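Local coordinates for CaaX farnesyltransferase alpha subunit Ram2 (Aspergillus fumigatus, PDB 4L9P), which forms, with the beta subunit Ram1, a protein farnesyltransferase, an enzyme that probably transfers isoprenoids to the cysteine of CaaX-ending proteins, at residues Ile307-Ala311 with Met330-Leu334; Ala283-Val287 with Ala300-Ser304. The protein carries 1 engineered substitution. One frame throughout, in Å; residues are numbered along the deposited sequence.

Interaction 1 (Ile307-Ala311 with Met330-Leu334); sequences IEWLA and MLTLL
Ile307 fits its branch methyl CG2 against the carbonyl and CB of Met330 and the side chain of Leu334, where two consecutive helices, 304-317 and 323-338, run antiparallel as a hairpin near the C-terminal end of the helical alpha subunit. The two segment axes pass 8.9 Å from each other at 150°. The tight part is built round that methyl. It lies anti to the backbone N while Ile307 CG1 stands anti to the carbonyl carbon (chi1 -58°), and Ile307 CG2 comes within 3.2 Å of Met330 O, a carbonyl that also accepts the intrahelical bond from Leu334 N. Leu334 slides past Ile307 in the opposite direction, with its CG 3.7 Å from Ile307 CG2 and its CD1 lying over the backbone at Glu308 CA. Met330 starts toward the facing helix and then bends at chi2 (-60°) and chi3; Met330 CG lies 4.0 Å from Leu310 CB, and Met330 SD stays against Ile307 CG2. Helix 343-362 closes one flank through Trp346, which touches both Leu331 and Leu334. Packing is looser at the partly exposed Leu333, where Ile307 CD1 stops 4.4 Å from Leu333 CB, and at Glu308, whose extended chain leaves the interface after its CB and passes Arg266 and Arg342 of its own chain and Pro343 of the beta subunit Ram1. The backbones of the two segments come nearest at Ala311 and Met330, where the alanine methyl CB rests 3.9 Å from Met330 CB and equally far from Leu331 CG.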
ATOM      1  N   ILE A 307      28.471   3.755   4.066  1.00 12.02           N
ATOM      2  CA  ILE A 307      28.713   3.263   5.431  1.00 12.76           C
ATOM      3  C   ILE A 307      27.906   1.982   5.656  1.00 13.42           C
ATOM      4  O   ILE A 307      28.437   0.988   6.232  1.00 14.84           O
ATOM      5  CB  ILE A 307      28.305   4.317   6.500  1.00 12.69           C
ATOM      6  CG1 ILE A 307      29.070   5.627   6.305  1.00 15.47           C
ATOM      7  CG2 ILE A 307      28.488   3.790   7.929  1.00 12.96           C
ATOM      8  CD1 ILE A 307      28.610   6.698   7.267  1.00 18.10           C
ATOM      9  N   GLU A 308      26.631   1.943   5.211  1.00 12.54           N
ATOM     10  CA  GLU A 308      25.842   0.722   5.413  1.00 14.26           C
ATOM     11  C   GLU A 308      26.411  -0.442   4.609  1.00 14.25           C
ATOM     12  O   GLU A 308      26.430  -1.596   5.066  1.00 15.65           O
ATOM     13  CB  GLU A 308      24.434   0.991   4.960  1.00 15.37           C
ATOM     14  CG  GLU A 308      23.518  -0.208   5.233  1.00 17.98           C
ATOM     15  CD  GLU A 308      22.145   0.096   4.697  1.00 21.17           C
ATOM     16  OE1 GLU A 308      22.046   1.054   3.863  1.00 22.95           O
ATOM     17  OE2 GLU A 308      21.169  -0.593   5.076  1.00 21.87           O
ATOM     18  N   TRP A 309      26.918  -0.137   3.415  1.00 12.01           N
ATOM     19  CA  TRP A 309      27.551  -1.167   2.593  1.00 12.59           C
ATOM     20  C   TRP A 309      28.743  -1.772   3.327  1.00 13.93           C
ATOM     21  O   TRP A 309      28.896  -3.013   3.397  1.00 15.31           O
ATOM     22  CB  TRP A 309      28.022  -0.545   1.280  1.00 13.03           C
ATOM     23  CG  TRP A 309      28.361  -1.540   0.232  1.00 12.76           C
ATOM     24  CD1 TRP A 309      29.458  -2.346   0.181  1.00 13.21           C
ATOM     25  CD2 TRP A 309      27.578  -1.839  -0.923  1.00 11.93           C
ATOM     26  NE1 TRP A 309      29.410  -3.126  -0.962  1.00 14.09           N
ATOM     27  CE2 TRP A 309      28.253  -2.839  -1.645  1.00 13.00           C
ATOM     28  CE3 TRP A 309      26.350  -1.342  -1.418  1.00 11.79           C
ATOM     29  CZ2 TRP A 309      27.752  -3.355  -2.844  1.00 12.14           C
ATOM     30  CZ3 TRP A 309      25.849  -1.847  -2.616  1.00 11.05           C
ATOM     31  CH2 TRP A 309      26.548  -2.841  -3.315  1.00 11.58           C
ATOM     32  N   LEU A 310      29.588  -0.892   3.879  1.00 13.91           N
ATOM     33  CA  LEU A 310      30.749  -1.369   4.656  1.00 15.28           C
ATOM     34  C   LEU A 310      30.327  -2.190   5.887  1.00 15.97           C
ATOM     35  O   LEU A 310      30.974  -3.188   6.206  1.00 16.35           O
ATOM     36  CB  LEU A 310      31.655  -0.191   5.053  1.00 16.85           C
ATOM     37  CG  LEU A 310      32.344   0.406   3.826  1.00 17.65           C
ATOM     38  CD1 LEU A 310      33.036   1.733   4.135  1.00 18.70           C
ATOM     39  CD2 LEU A 310      33.282  -0.582   3.088  1.00 17.89           C
ATOM     40  N   ALA A 311      29.256  -1.795   6.574  1.00 15.39           N
ATOM     41  CA  ALA A 311      28.842  -2.539   7.741  1.00 15.97           C
ATOM     42  C   ALA A 311      28.526  -3.955   7.309  1.00 16.89           C
ATOM     43  O   ALA A 311      28.863  -4.905   7.996  1.00 18.07           O
ATOM     44  CB  ALA A 311      27.622  -1.903   8.341  1.00 16.43           C
ATOM     45  N   MET A 330      30.810   1.141  11.928  1.00 10.07           N
ATOM     46  CA  MET A 330      30.039   1.736  10.827  1.00 10.54           C
ATOM     47  C   MET A 330      28.600   1.977  11.290  1.00  9.99           C
ATOM     48  O   MET A 330      28.044   3.046  11.022  1.00 10.28           O
ATOM     49  CB  MET A 330      30.075   0.815   9.612  1.00 11.75           C
ATOM     50  CG  MET A 330      31.427   0.653   8.981  1.00 12.89           C
ATOM     51  SD  MET A 330      32.139   2.227   8.394  1.00 15.73           S
ATOM     52  CE  MET A 330      33.257   2.650   9.797  1.00 18.46           C
ATOM     53  N   LEU A 331      28.016   0.993  12.004  1.00  8.33           N
ATOM     54  CA  LEU A 331      26.624   1.125  12.422  1.00  9.49           C
ATOM     55  C   LEU A 331      26.458   2.233  13.470  1.00  9.83           C
ATOM     56  O   LEU A 331      25.420   2.892  13.565  1.00  9.76           O
ATOM     57  CB  LEU A 331      26.124  -0.221  12.915  1.00 10.94           C
ATOM     58  CG  LEU A 331      25.940  -1.258  11.779  1.00 11.16           C
ATOM     59  CD1 LEU A 331      25.911  -2.651  12.392  1.00 13.16           C
ATOM     60  CD2 LEU A 331      24.574  -1.062  11.026  1.00 10.55           C
ATOM     61  N   THR A 332      27.501   2.411  14.298  1.00 10.11           N
ATOM     62  CA  THR A 332      27.526   3.502  15.251  1.00 10.79           C
ATOM     63  C   THR A 332      27.571   4.875  14.551  1.00 10.29           C
ATOM     64  O   THR A 332      26.866   5.814  14.974  1.00 10.39           O
ATOM     65  CB  THR A 332      28.706   3.303  16.209  1.00 11.40           C
ATOM     66  OG1 THR A 332      28.519   2.064  16.909  1.00 12.91           O
ATOM     67  CG2 THR A 332      28.705   4.436  17.210  1.00 11.76           C
ATOM     68  N   LEU A 333      28.362   4.992  13.485  1.00  9.27           N
ATOM     69  CA  LEU A 333      28.318   6.231  12.716  1.00  9.67           C
ATOM     70  C   LEU A 333      26.900   6.518  12.180  1.00  9.59           C
ATOM     71  O   LEU A 333      26.471   7.662  12.171  1.00 10.19           O
ATOM     72  CB  LEU A 333      29.301   6.200  11.550  1.00 11.52           C
ATOM     73  CG  LEU A 333      30.771   6.167  11.987  1.00 14.15           C
ATOM     74  CD1 LEU A 333      31.698   5.972  10.788  1.00 16.47           C
ATOM     75  CD2 LEU A 333      31.103   7.472  12.655  1.00 15.52           C
ATOM     76  N   LEU A 334      26.214   5.481  11.688  1.00  8.67           N
ATOM     77  CA  LEU A 334      24.851   5.654  11.175  1.00  8.04           C
ATOM     78  C   LEU A 334      23.915   6.079  12.306  1.00  8.00           C
ATOM     79  O   LEU A 334      23.130   7.017  12.123  1.00  8.95           O
ATOM     80  CB  LEU A 334      24.379   4.356  10.532  1.00  7.69           C
ATOM     81  CG  LEU A 334      25.040   4.099   9.169  1.00  8.00           C
ATOM     82  CD1 LEU A 334      24.900   2.649   8.727  1.00 10.05           C
ATOM     83  CD2 LEU A 334      24.427   5.024   8.034  1.00 10.17           C
TER

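Interaction 2 (Ala283-Val287 with Ala300-Ser304); sequences ARSFV and AVKSS
With chi1 at -60°, Phe286 turns its ring back beside its own backbone N; Lys302 has the like torsion (-61°), and the two side chains cross at about a right angle. Lys302 CB then meets the ring at its edge, near the ring plane, 4.2 Å from Phe286 CD1, while Ser303 CB lies 4.1 Å from Phe286 CB. The backbones are joined by one nearly straight hydrogen bond, Lys302 N to Phe286 O (2.9 Å, 168° at the hydrogen); Val301 CA adds a CH···O contact to the same oxygen at 3.4 Å. Phe286 occupies the third position of a type I beta turn, Arg284 to Val287, at the C-terminal end of helix 280-284, and Ser303 is the N-cap of helix 304-317, so the bond ties the exit of one helix to the entry of the next. Ser303 OG bonds to Pro256 O and weakly to Ala306 N. The Phe286 ring packs edge-to-face with Phe282 and reaches Ile252 and Leu253 of helix 238-254. Val287, which is exposed, and Val301, which packs on Ile82 of the beta subunit Ram1, lie side by side, pointing the same way, with Val287 CG1 4.2 Å from Val301 CG2.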
ATOM      1  N   ALA A 283      33.095   1.584  -1.871  1.00 16.64           N
ATOM      2  CA  ALA A 283      32.365   2.104  -0.712  1.00 16.13           C
ATOM      3  C   ALA A 283      33.318   2.896   0.183  1.00 16.93           C
ATOM      4  O   ALA A 283      32.977   3.976   0.620  1.00 17.14           O
ATOM      5  CB  ALA A 283      31.707   0.966   0.087  1.00 16.28           C
ATOM      6  N   ARG A 284      34.521   2.371   0.437  1.00 18.06           N
ATOM      7  CA  ARG A 284      35.487   3.103   1.265  1.00 20.38           C
ATOM      8  C   ARG A 284      35.828   4.470   0.685  1.00 20.39           C
ATOM      9  O   ARG A 284      36.210   5.387   1.437  1.00 22.25           O
ATOM     10  CB  ARG A 284      36.790   2.316   1.382  1.00 24.76           C
ATOM     11  CG  ARG A 284      36.678   1.002   2.092  1.00 29.73           C
ATOM     12  CD  ARG A 284      38.056   0.297   2.172  1.00 34.60           C
ATOM     13  NE  ARG A 284      38.681   0.598   3.452  1.00 38.92           N
ATOM     14  CZ  ARG A 284      39.901   1.124   3.652  1.00 42.06           C
ATOM     15  NH1 ARG A 284      40.711   1.451   2.639  1.00 42.14           N
ATOM     16  NH2 ARG A 284      40.310   1.340   4.903  1.00 43.43           N
ATOM     17  N   SER A 285      35.777   4.615  -0.644  1.00 19.97           N
ATOM     18  CA  SER A 285      36.144   5.905  -1.245  1.00 19.85           C
ATOM     19  C   SER A 285      35.239   7.075  -0.798  1.00 20.20           C
ATOM     20  O   SER A 285      35.617   8.235  -0.982  1.00 21.11           O
ATOM     21  CB  SER A 285      36.215   5.825  -2.780  1.00 20.02           C
ATOM     22  OG  SER A 285      34.928   5.710  -3.388  1.00 20.61           O
ATOM     23  N   PHE A 286      34.061   6.775  -0.235  1.00 20.32           N
ATOM     24  CA  PHE A 286      33.130   7.811   0.207  1.00 20.25           C
ATOM     25  C   PHE A 286      33.265   8.069   1.700  1.00 22.29           C
ATOM     26  O   PHE A 286      32.522   8.875   2.265  1.00 22.22           O
ATOM     27  CB  PHE A 286      31.674   7.432  -0.127  1.00 18.71           C
ATOM     28  CG  PHE A 286      31.449   7.255  -1.584  1.00 17.58           C
ATOM     29  CD1 PHE A 286      31.275   8.347  -2.406  1.00 17.32           C
ATOM     30  CD2 PHE A 286      31.512   5.992  -2.156  1.00 17.83           C
ATOM     31  CE1 PHE A 286      31.112   8.163  -3.834  1.00 17.41           C
ATOM     32  CE2 PHE A 286      31.359   5.799  -3.526  1.00 17.14           C
ATOM     33  CZ  PHE A 286      31.147   6.888  -4.367  1.00 16.45           C
ATOM     34  N   VAL A 287      34.199   7.374   2.353  1.00 24.21           N
ATOM     35  CA  VAL A 287      34.277   7.415   3.811  1.00 27.96           C
ATOM     36  C   VAL A 287      35.732   7.611   4.137  1.00 30.31           C
ATOM     37  O   VAL A 287      36.450   6.626   4.226  1.00 32.83           O
ATOM     38  CB  VAL A 287      33.680   6.099   4.492  1.00 28.80           C
ATOM     39  CG1 VAL A 287      33.695   6.207   6.007  1.00 30.22           C
ATOM     40  CG2 VAL A 287      32.231   5.801   3.993  1.00 29.60           C
ATOM     41  N   ALA A 300      35.119  11.943   7.187  1.00 32.10           N
ATOM     42  CA  ALA A 300      34.544  12.725   6.075  1.00 31.51           C
ATOM     43  C   ALA A 300      33.656  11.872   5.171  1.00 29.56           C
ATOM     44  O   ALA A 300      34.145  11.088   4.355  1.00 31.62           O
ATOM     45  CB  ALA A 300      35.624  13.378   5.263  1.00 31.24           C
ATOM     46  N   VAL A 301      32.345  12.028   5.276  1.00 25.42           N
ATOM     47  CA  VAL A 301      31.485  11.023   4.650  1.00 22.32           C
ATOM     48  C   VAL A 301      30.598  11.620   3.581  1.00 20.71           C
ATOM     49  O   VAL A 301      29.849  12.558   3.843  1.00 21.83           O
ATOM     50  CB  VAL A 301      30.587  10.381   5.737  1.00 22.68           C
ATOM     51  CG1 VAL A 301      29.473   9.479   5.134  1.00 22.32           C
ATOM     52  CG2 VAL A 301      31.459   9.637   6.785  1.00 24.44           C
ATOM     53  N   LYS A 302      30.660  11.063   2.382  1.00 18.97           N
ATOM     54  CA  LYS A 302      29.845  11.597   1.305  1.00 19.75           C
ATOM     55  C   LYS A 302      28.611  10.762   1.028  1.00 17.27           C
ATOM     56  O   LYS A 302      27.760  11.173   0.222  1.00 16.72           O
ATOM     57  CB  LYS A 302      30.687  11.682   0.034  1.00 22.78           C
ATOM     58  CG  LYS A 302      31.924  12.639   0.205  1.00 26.35           C
ATOM     59  CD  LYS A 302      32.713  12.857  -1.122  1.00 31.00           C
ATOM     60  CE  LYS A 302      34.238  12.711  -0.930  1.00 33.64           C
ATOM     61  NZ  LYS A 302      34.741  11.289  -0.562  1.00 34.50           N
ATOM     62  N   SER A 303      28.518   9.597   1.656  1.00 14.88           N
ATOM     63  CA  SER A 303      27.352   8.717   1.426  1.00 13.36           C
ATOM     64  C   SER A 303      27.045   7.826   2.613  1.00 12.10           C
ATOM     65  O   SER A 303      27.906   7.003   3.009  1.00 12.53           O
ATOM     66  CB  SER A 303      27.615   7.824   0.195  1.00 13.10           C
ATOM     67  OG  SER A 303      26.480   6.969  -0.030  1.00 14.24           O
ATOM     68  N   SER A 304      25.831   7.953   3.190  1.00 11.11           N
ATOM     69  CA  SER A 304      25.427   7.028   4.251  1.00 12.28           C
ATOM     70  C   SER A 304      25.298   5.593   3.717  1.00 12.61           C
ATOM     71  O   SER A 304      25.501   4.598   4.446  1.00 12.12           O
ATOM     72  CB  SER A 304      24.130   7.495   4.905  1.00 12.94           C
ATOM     73  OG  SER A 304      23.067   7.477   3.957  1.00 13.58           O
TER

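In the fold
Both contacts use helix 304-317 or its start: interaction 2 brings the polypeptide into that helix, and interaction 1 packs it against the next one, 323-338. Their centres are about 10 Å apart and they touch directly, Ile307 CD1 lying 3.6 Å from Val301 CG1; Leu310 also touches Ala283 of helix 280-284. Interaction 1 is a buried helix-to-helix contact made by apolar side chains. Interaction 2 is only partly buried, lacks regular helix pairing and combines a backbone hydrogen bond with packing around one buried phenyl. Each also reaches the beta subunit, through Glu308 in interaction 1 and through Val301 and Ser304 in interaction 2.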